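PDB 2XF7: GP23.1 from Bacillus phage spp1, which is a putative chaperone of the phage, a small all-helical protein found here as an assembly of six chains. Local coordinates for residues B[26-29]-B[34-37]. Numbering follows the deposited sequence.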
ATOM      1  N   VAL B  26     -19.109  14.344   2.407  1.00 13.01           N
ATOM      2  CA  VAL B  26     -18.712  14.619   1.027  1.00 13.07           C
ATOM      3  C   VAL B  26     -18.512  13.247   0.308  1.00 12.15           C
ATOM      4  O   VAL B  26     -18.964  13.074  -0.820  1.00 15.47           O
ATOM      5  CB  VAL B  26     -17.402  15.465   1.024  1.00 16.33           C
ATOM      6  CG1 VAL B  26     -16.781  15.515  -0.390  1.00 15.81           C
ATOM      7  CG2 VAL B  26     -17.642  16.894   1.557  1.00 16.36           C
ATOM      8  N   ALA B  27     -17.850  12.299   0.965  1.00 12.76           N
ATOM      9  CA  ALA B  27     -17.566  10.981   0.375  1.00 11.89           C
ATOM     10  C   ALA B  27     -18.878  10.223   0.076  1.00 13.88           C
ATOM     11  O   ALA B  27     -19.023   9.629  -0.996  1.00 13.42           O
ATOM     12  CB  ALA B  27     -16.684  10.153   1.302  1.00 12.22           C
ATOM     13  N   VAL B  28     -19.860  10.283   0.997  1.00 11.22           N
ATOM     14  CA  VAL B  28     -21.151   9.615   0.746  1.00 12.01           C
ATOM     15  C   VAL B  28     -21.842  10.281  -0.440  1.00 16.84           C
ATOM     16  O   VAL B  28     -22.359   9.590  -1.321  1.00 16.32           O
ATOM     17  CB  VAL B  28     -22.048   9.662   2.023  1.00 14.95           C
ATOM     18  CG1 VAL B  28     -23.462   9.165   1.713  1.00 17.30           C
ATOM     19  CG2 VAL B  28     -21.438   8.778   3.109  1.00 12.45           C
ATOM     20  N   ASN B  29     -21.865  11.639  -0.456  1.00 15.96           N
ATOM     21  CA  ASN B  29     -22.531  12.377  -1.547  1.00 17.76           C
ATOM     22  C   ASN B  29     -21.901  12.048  -2.885  1.00 18.92           C
ATOM     23  O   ASN B  29     -22.621  11.874  -3.873  1.00 20.90           O
ATOM     24  CB  ASN B  29     -22.416  13.876  -1.264  1.00 18.37           C
ATOM     25  CG  ASN B  29     -23.421  14.337  -0.220  1.00 45.79           C
ATOM     26  OD1 ASN B  29     -23.330  15.428   0.366  1.00 47.51           O
ATOM     27  ND2 ASN B  29     -24.435  13.509   0.045  1.00 42.22           N
ATOM     28  N   THR B  34     -20.802   4.404   1.235  1.00 10.97           N
ATOM     29  CA  THR B  34     -22.281   4.417   1.419  1.00 10.29           C
ATOM     30  C   THR B  34     -22.552   5.101   2.780  1.00 12.74           C
ATOM     31  O   THR B  34     -21.661   5.201   3.665  1.00 12.32           O
ATOM     32  CB  THR B  34     -22.856   2.977   1.460  1.00 11.56           C
ATOM     33  OG1 THR B  34     -22.327   2.311   2.613  1.00 13.24           O
ATOM     34  CG2 THR B  34     -22.499   2.198   0.186  1.00 14.74           C
ATOM     35  N   GLN B  35     -23.829   5.490   2.993  1.00 12.18           N
ATOM     36  CA  GLN B  35     -24.168   6.075   4.290  1.00 11.51           C
ATOM     37  C   GLN B  35     -23.890   5.056   5.428  1.00 12.51           C
ATOM     38  O   GLN B  35     -23.399   5.437   6.502  1.00 11.57           O
ATOM     39  CB  GLN B  35     -25.663   6.460   4.312  1.00 12.49           C
ATOM     40  CG  GLN B  35     -26.000   7.162   5.621  1.00 13.24           C
ATOM     41  CD  GLN B  35     -25.210   8.449   5.806  1.00 29.93           C
ATOM     42  OE1 GLN B  35     -25.218   9.353   4.948  1.00 27.19           O
ATOM     43  NE2 GLN B  35     -24.483   8.557   6.909  1.00 21.12           N
ATOM     44  N   GLU B  36     -24.230   3.777   5.208  1.00  9.95           N
ATOM     45  CA  GLU B  36     -24.010   2.720   6.208  1.00 12.24           C
ATOM     46  C   GLU B  36     -22.504   2.631   6.547  1.00 13.47           C
ATOM     47  O   GLU B  36     -22.143   2.518   7.736  1.00 13.04           O
ATOM     48  CB  GLU B  36     -24.466   1.369   5.662  1.00 13.11           C
ATOM     49  CG  GLU B  36     -24.071   0.307   6.702  1.00 16.33           C
ATOM     50  CD  GLU B  36     -24.816  -0.974   6.494  1.00 31.43           C
ATOM     51  OE1 GLU B  36     -26.072  -0.894   6.554  1.00 17.91           O
ATOM     52  OE2 GLU B  36     -24.157  -2.025   6.250  1.00 21.56           O
ATOM     53  N   GLU B  37     -21.645   2.718   5.516  1.00 10.19           N
ATOM     54  CA  GLU B  37     -20.201   2.688   5.779  1.00 10.83           C
ATOM     55  C   GLU B  37     -19.775   3.919   6.616  1.00 11.71           C
ATOM     56  O   GLU B  37     -18.967   3.775   7.546  1.00 11.18           O
ATOM     57  CB  GLU B  37     -19.414   2.666   4.460  1.00 11.67           C
ATOM     58  CG  GLU B  37     -19.475   1.267   3.849  1.00 13.30           C
ATOM     59  CD  GLU B  37     -18.887   1.233   2.447  1.00 24.25           C
ATOM     60  OE1 GLU B  37     -19.012   2.256   1.732  1.00 14.17           O
ATOM     61  OE2 GLU B  37     -18.222   0.233   2.086  1.00 18.65           O
TER
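Val28, near the end of helix 21-30, packs against Thr34 and Gln35 where helix 35-42 begins; a short loop joins the two helices, and the second opens with a capping box. The case illustrates how one branched side chain can rest on the first turn of the following helix without a hydrogen bond between the two segments. The CB of Val28 points toward that turn, and its two methyls divide the work. CG1, anti to the backbone N (chi1 171°), meets both the backbone N and the amide oxygen of Gln35. Its distance to Gln35 OE1 is 3.7 Å. CG2, anti to the carbonyl carbon, settles instead on the Thr34 peptide group, 3.6 Å from Thr34 O. Neither methyl does more than pack, and Val28 also touches Leu33 of the connecting loop.

Gln35 comes obliquely across the valine. Its chain bends at chi2 (61°), which brings the amide end nearer to helix 21-30, with OE1 beside CG1 of Val28, while NE2 is hydrogen-bonded to Asp39 one turn further along its own helix. The amide thus has an apolar neighbour on its oxygen and a polar anchor on its nitrogen.

The turn on which Val28 rests is tied by reciprocal bonds. Glu37 N donates to Thr34 OG1 over 3.0 Å, satisfying one of the amides at the open helix start. In return the carboxylate of Glu37, whose side chain also packs on Tyr7 of helix 7-15, folds back over the cap. Its OE1 also bonds Ser4 OG, and takes a nearly straight bond of 2.8 Å from Thr34 N on the anti side, 17° out of the carboxylate plane.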